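Local coordinates for peptide methionine sulfoxide reductase msrA/msrB (Neisseria meningitidis, PDB 3BQG), which catalyses, through its central MsrA domain, the reduction of methionine sulfoxide in peptides and proteins, at residues Gly36-Pro41 and Thr51-Thr56; Ser31-Gly36 and Asp137-His142. The protein carries 1 engineered substitution. One frame throughout, in Å; residues are numbered along the deposited sequence.

Strand 26-34 carries contact 2, which pairs it with the end of edge strand 135-137, while contact 1 takes up the loop that leaves it and meets the approach to its other neighbour, strand 54-62. Gly36 belongs to both, and Tyr33 packs against His53 where the two sites touch. Contact 2 is the more buried: an antiparallel bridge, a tyrosine-to-carboxylate bond and a water, bordering the cysteine loop through His142. Contact 1 is partly buried, with Asn37 exposed at its margin, and rests on a histidine ring held on both faces, helped by one backbone bond and one threonine hydroxyl.

Contact 1. Residues Gly36-Pro41 and Thr51-Thr56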
loop_
_atom_site.group_PDB
_atom_site.type_symbol
_atom_site.label_atom_id
_atom_site.label_comp_id
_atom_site.label_asym_id
_atom_site.label_seq_id
_atom_site.Cartn_x
_atom_site.Cartn_y
_atom_site.Cartn_z
ATOM N N GLY A 36 10.405 -6.257 -7.134
ATOM C CA GLY A 36 11.184 -7.413 -6.754
ATOM C C GLY A 36 12.278 -7.585 -7.793
ATOM O O GLY A 36 12.442 -6.739 -8.678
ATOM N N ASN A 37 13.007 -8.690 -7.712
ATOM C CA ASN A 37 14.101 -8.945 -8.634
ATOM C C ASN A 37 13.714 -9.860 -9.782
ATOM O O ASN A 37 14.497 -10.072 -10.710
ATOM C CB ASN A 37 15.267 -9.558 -7.863
ATOM C CG ASN A 37 15.785 -8.642 -6.776
ATOM O OD1 ASN A 37 16.187 -9.098 -5.706
ATOM N ND2 ASN A 37 15.791 -7.346 -7.048
ATOM N N THR A 38 12.504 -10.401 -9.727
ATOM C CA THR A 38 12.055 -11.312 -10.771
ATOM C C THR A 38 10.710 -10.912 -11.343
ATOM O O THR A 38 10.004 -10.071 -10.784
ATOM C CB THR A 38 11.925 -12.742 -10.226
ATOM O OG1 THR A 38 10.825 -12.803 -9.309
ATOM C CG2 THR A 38 13.187 -13.145 -9.493
ATOM N N LYS A 39 10.354 -11.535 -12.458
ATOM C CA LYS A 39 9.083 -11.259 -13.103
ATOM C C LYS A 39 8.082 -12.372 -12.803
ATOM O O LYS A 39 8.456 -13.532 -12.640
ATOM C CB LYS A 39 9.278 -11.126 -14.614
ATOM C CG LYS A 39 10.230 -10.011 -14.997
ATOM C CD LYS A 39 10.130 -9.677 -16.472
ATOM C CE LYS A 39 10.844 -8.369 -16.770
ATOM N NZ LYS A 39 10.541 -7.883 -18.138
ATOM N N ASN A 40 6.810 -12.002 -12.708
ATOM C CA ASN A 40 5.737 -12.955 -12.453
ATOM C C ASN A 40 5.934 -13.885 -11.255
ATOM O O ASN A 40 5.791 -15.099 -11.380
ATOM C CB ASN A 40 5.511 -13.799 -13.707
ATOM C CG ASN A 40 5.199 -12.955 -14.923
ATOM O OD1 ASN A 40 4.210 -12.220 -14.945
ATOM N ND2 ASN A 40 6.047 -13.050 -15.945
ATOM N N PRO A 41 6.257 -13.336 -10.074
ATOM C CA PRO A 41 6.439 -14.240 -8.935
ATOM C C PRO A 41 5.113 -14.769 -8.389
ATOM O O PRO A 41 4.051 -14.180 -8.616
ATOM C CB PRO A 41 7.156 -13.358 -7.917
ATOM C CG PRO A 41 6.512 -12.024 -8.160
ATOM C CD PRO A 41 6.514 -11.938 -9.681
ATOM N N THR A 51 12.493 -13.427 -3.588
ATOM C CA THR A 51 12.511 -12.682 -4.836
ATOM C C THR A 51 12.653 -11.172 -4.568
ATOM O O THR A 51 12.978 -10.404 -5.475
ATOM C CB THR A 51 11.242 -12.948 -5.658
ATOM O OG1 THR A 51 10.091 -12.665 -4.860
ATOM C CG2 THR A 51 11.196 -14.396 -6.123
ATOM N N GLY A 52 12.396 -10.761 -3.325
ATOM C CA GLY A 52 12.536 -9.362 -2.940
ATOM C C GLY A 52 11.363 -8.416 -3.128
ATOM O O GLY A 52 11.472 -7.226 -2.823
ATOM N N HIS A 53 10.243 -8.928 -3.627
ATOM C CA HIS A 53 9.049 -8.115 -3.862
ATOM C C HIS A 53 8.385 -7.681 -2.566
ATOM O O HIS A 53 8.476 -8.363 -1.550
ATOM C CB HIS A 53 8.012 -8.908 -4.672
ATOM C CG HIS A 53 8.492 -9.337 -6.019
ATOM N ND1 HIS A 53 8.185 -8.649 -7.173
ATOM C CD2 HIS A 53 9.268 -10.380 -6.397
ATOM C CE1 HIS A 53 8.748 -9.252 -8.205
ATOM N NE2 HIS A 53 9.410 -10.305 -7.760
ATOM N N ALA A 54 7.692 -6.553 -2.621
ATOM C CA ALA A 54 6.969 -6.044 -1.465
ATOM C C ALA A 54 5.483 -6.314 -1.703
ATOM O O ALA A 54 4.997 -6.161 -2.830
ATOM C CB ALA A 54 7.197 -4.553 -1.333
ATOM N N GLU A 55 4.758 -6.737 -0.669
ATOM C CA GLU A 55 3.330 -6.948 -0.844
ATOM C C GLU A 55 2.799 -5.533 -1.022
ATOM O O GLU A 55 2.996 -4.660 -0.172
ATOM C CB GLU A 55 2.730 -7.669 0.365
ATOM C CG GLU A 55 2.916 -9.185 0.243
ATOM C CD GLU A 55 2.282 -9.973 1.366
ATOM O OE1 GLU A 55 1.228 -9.546 1.881
ATOM O OE2 GLU A 55 2.833 -11.039 1.722
ATOM N N THR A 56 2.150 -5.311 -2.154
ATOM C CA THR A 56 1.668 -3.989 -2.523
ATOM C C THR A 56 0.224 -4.005 -2.999
ATOM O O THR A 56 -0.274 -5.022 -3.480
ATOM C CB THR A 56 2.572 -3.428 -3.662
ATOM O OG1 THR A 56 3.940 -3.429 -3.224
ATOM C CG2 THR A 56 2.159 -2.021 -4.056
#
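The imidazole of His53 slots between Gly36 and Pro41, so a single ring ties together the start and end of the loop 36-41. In the alpha/beta fold of MsrA, built on a mixed sheet, this loop leads from strand 26-34 to helix 43-48; the segment 51-56 then brings the chain back into the neighbouring antiparallel strand 54-62. The His53 side chain sets CG beside its own backbone N and anti to its carbonyl carbon (chi1 -61°), and the turn at chi2 (-99°) presents the two faces to the loop. Pro41 CG lies over one of them, 3.5 Å from the His53 ring centroid but displaced toward the NE2-CE1 side, a CH-pi contact. Gly36 CA takes the opposite face, also as a CH-pi partner.

At the ring's edge Thr38 comes in. Its OG1 sits 3.3 Å from His53 NE2 in a nearly straight hydrogen bond whose donor could be either group, and its carbonyl O reaches His53 CE1 at 3.0 Å, near the ring plane. The Thr38 and Thr51 side chains cross at about a right angle, with Thr51 CG2 3.6 Å from Thr38 OG1, so the hydroxyl has a methyl group beside its imidazole partner. Gly36 N approaches the ring too, but its hydrogen bond goes to Asn134. Gly52, at a positive phi of 88°, turns the chain between Thr51 and His53, and its carbonyl O accepts from Arg96. Tyr33 and Tyr136, on two adjacent strands of the sheet, also touch the His53 side chain. Across the loop, Asn37 N donates to Thr51 O at 2.8 Å, almost in line with that C=O bond.

Contact 2. Residues Ser31-Gly36 and Asp137-His142; sequences SGYANG and DAEEYH
Tyr33 and Glu139 reach each other because each has CG beside the backbone N and anti to the carbonyl carbon (chi1 -45° and -64°), and because the glutamate then bends at chi2 (86°), folding its carboxylate back toward the phenol. Tyr33 OH donates to Glu139 OE1 at 2.8 Å, meeting the syn lone pair, on the side of the other oxygen. OE1 lies at the edge of the tyrosine ring, in its plane, yet the carboxylate stands almost perpendicular to that ring. The second oxygen, OE2, accepts from the backbone N of Tyr43 at the start of helix 43-48, so the carboxylate is gripped at both oxygens and joins strand to helix.

Beside the phenol, Ala138 CB comes to 3.8 Å from Tyr33 CZ, while Tyr33 CE2 lies 3.6 Å from Ala138 CA. This is the margin of the mixed MsrA sheet, where edge strand 135-137 runs antiparallel to strand 26-34. Gly32 and Asp137 form a non-hydrogen-bonded pair, their CA atoms 4.1 Å apart. To one side of this pair Ala138 N donates to Ser31 O at 2.9 Å. Ser31 O carries a second donor, Gln143 NE2, which also bonds Ala138 O and so bridges the same two residues.

As the chain leaves the strand, His142 N closes a turn onto Glu139 O. The imidazole of His142 brings CD2 within 3.8 Å of Tyr33 OH, whereas its ND1 is hydrogen-bonded to Trp14 NE1, and its ring meets Phe13 edge-to-face; both aromatics follow the sulfenic acid residue Cys12. One water accepts from Ser31 OG at 2.8 Å and donates to His142 O.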
loop_
_atom_site.group_PDB
_atom_site.type_symbol
_atom_site.label_atom_id
_atom_site.label_comp_id
_atom_site.label_asym_id
_atom_site.label_seq_id
_atom_site.Cartn_x
_atom_site.Cartn_y
_atom_site.Cartn_z
ATOM N N SER A 31 -4.267 -6.410 -5.034
ATOM C CA SER A 31 -3.089 -6.837 -4.288
ATOM C C SER A 31 -2.094 -7.497 -5.236
ATOM O O SER A 31 -2.479 -8.207 -6.169
ATOM C CB SER A 31 -3.477 -7.817 -3.173
ATOM O OG SER A 31 -4.160 -7.154 -2.125
ATOM N N GLY A 32 -0.810 -7.258 -4.990
ATOM C CA GLY A 32 0.221 -7.828 -5.841
ATOM C C GLY A 32 1.612 -7.743 -5.238
ATOM O O GLY A 32 1.773 -7.391 -4.070
ATOM N N TYR A 33 2.616 -8.045 -6.055
ATOM C CA TYR A 33 4.017 -8.053 -5.638
ATOM C C TYR A 33 4.768 -7.007 -6.453
ATOM O O TYR A 33 4.789 -7.073 -7.684
ATOM C CB TYR A 33 4.587 -9.443 -5.900
ATOM C CG TYR A 33 3.653 -10.540 -5.436
ATOM C CD1 TYR A 33 3.419 -10.747 -4.078
ATOM C CD2 TYR A 33 2.971 -11.350 -6.355
ATOM C CE1 TYR A 33 2.539 -11.725 -3.640
ATOM C CE2 TYR A 33 2.080 -12.334 -5.924
ATOM C CZ TYR A 33 1.873 -12.514 -4.564
ATOM O OH TYR A 33 1.015 -13.489 -4.110
ATOM N N ALA A 34 5.403 -6.059 -5.769
ATOM C CA ALA A 34 6.099 -4.979 -6.460
ATOM C C ALA A 34 7.576 -4.820 -6.161
ATOM O O ALA A 34 8.057 -5.187 -5.088
ATOM C CB ALA A 34 5.391 -3.662 -6.167
ATOM N N ASN A 35 8.278 -4.235 -7.129
ATOM C CA ASN A 35 9.704 -3.949 -7.027
ATOM C C ASN A 35 10.550 -5.100 -6.500
ATOM O O ASN A 35 11.308 -4.944 -5.542
ATOM C CB ASN A 35 9.917 -2.696 -6.168
ATOM C CG ASN A 35 9.491 -1.415 -6.881
ATOM O OD1 ASN A 35 8.802 -1.457 -7.904
ATOM N ND2 ASN A 35 9.891 -0.272 -6.334
ATOM N N GLY A 36 10.405 -6.257 -7.134
ATOM C CA GLY A 36 11.184 -7.413 -6.754
ATOM C C GLY A 36 12.278 -7.585 -7.793
ATOM O O GLY A 36 12.442 -6.739 -8.678
ATOM N N ASP A 137 0.072 -8.938 -10.255
ATOM C CA ASP A 137 -1.123 -9.268 -9.465
ATOM C C ASP A 137 -0.947 -10.548 -8.654
ATOM O O ASP A 137 -0.359 -11.515 -9.136
ATOM C CB ASP A 137 -2.336 -9.484 -10.377
ATOM C CG ASP A 137 -2.756 -8.236 -11.117
ATOM O OD1 ASP A 137 -2.046 -7.214 -11.048
ATOM O OD2 ASP A 137 -3.812 -8.291 -11.780
ATOM N N ALA A 138 -1.475 -10.556 -7.433
ATOM C CA ALA A 138 -1.405 -11.738 -6.583
ATOM C C ALA A 138 -2.467 -12.710 -7.091
ATOM O O ALA A 138 -3.360 -12.319 -7.847
ATOM C CB ALA A 138 -1.692 -11.367 -5.141
ATOM N N GLU A 139 -2.359 -13.973 -6.688
ATOM C CA GLU A 139 -3.321 -14.996 -7.099
ATOM C C GLU A 139 -4.744 -14.596 -6.712
ATOM O O GLU A 139 -4.953 -13.794 -5.797
ATOM C CB GLU A 139 -2.957 -16.343 -6.468
ATOM C CG GLU A 139 -1.618 -16.894 -6.943
ATOM C CD GLU A 139 -0.433 -16.370 -6.142
ATOM O OE1 GLU A 139 -0.487 -15.220 -5.645
ATOM O OE2 GLU A 139 0.563 -17.114 -6.025
ATOM N N GLU A 140 -5.720 -15.151 -7.423
ATOM C CA GLU A 140 -7.122 -14.840 -7.180
ATOM C C GLU A 140 -7.582 -15.041 -5.737
ATOM O O GLU A 140 -8.363 -14.243 -5.219
ATOM C CB GLU A 140 -8.002 -15.649 -8.146
ATOM C CG GLU A 140 -9.495 -15.662 -7.826
ATOM C CD GLU A 140 -9.884 -16.807 -6.897
ATOM O OE1 GLU A 140 -9.513 -17.968 -7.199
ATOM O OE2 GLU A 140 -10.562 -16.548 -5.875
ATOM N N TYR A 141 -7.104 -16.084 -5.073
ATOM C CA TYR A 141 -7.533 -16.301 -3.699
ATOM C C TYR A 141 -7.103 -15.170 -2.770
ATOM O O TYR A 141 -7.642 -15.027 -1.675
ATOM C CB TYR A 141 -7.037 -17.652 -3.162
ATOM C CG TYR A 141 -5.541 -17.803 -3.005
ATOM C CD1 TYR A 141 -4.740 -18.198 -4.077
ATOM C CD2 TYR A 141 -4.931 -17.607 -1.763
ATOM C CE1 TYR A 141 -3.365 -18.406 -3.916
ATOM C CE2 TYR A 141 -3.560 -17.809 -1.593
ATOM C CZ TYR A 141 -2.786 -18.211 -2.669
ATOM O OH TYR A 141 -1.440 -18.438 -2.494
ATOM N N HIS A 142 -6.142 -14.360 -3.210
ATOM C CA HIS A 142 -5.673 -13.230 -2.409
ATOM C C HIS A 142 -6.505 -11.964 -2.620
ATOM O O HIS A 142 -6.600 -11.125 -1.723
ATOM C CB HIS A 142 -4.206 -12.921 -2.724
ATOM C CG HIS A 142 -3.235 -13.839 -2.053
ATOM N ND1 HIS A 142 -3.173 -13.984 -0.683
ATOM C CD2 HIS A 142 -2.272 -14.644 -2.560
ATOM C CE1 HIS A 142 -2.215 -14.839 -0.376
ATOM N NE2 HIS A 142 -1.652 -15.254 -1.497
HETATM O O HOH W 1 -5.889 -8.825 -0.643
#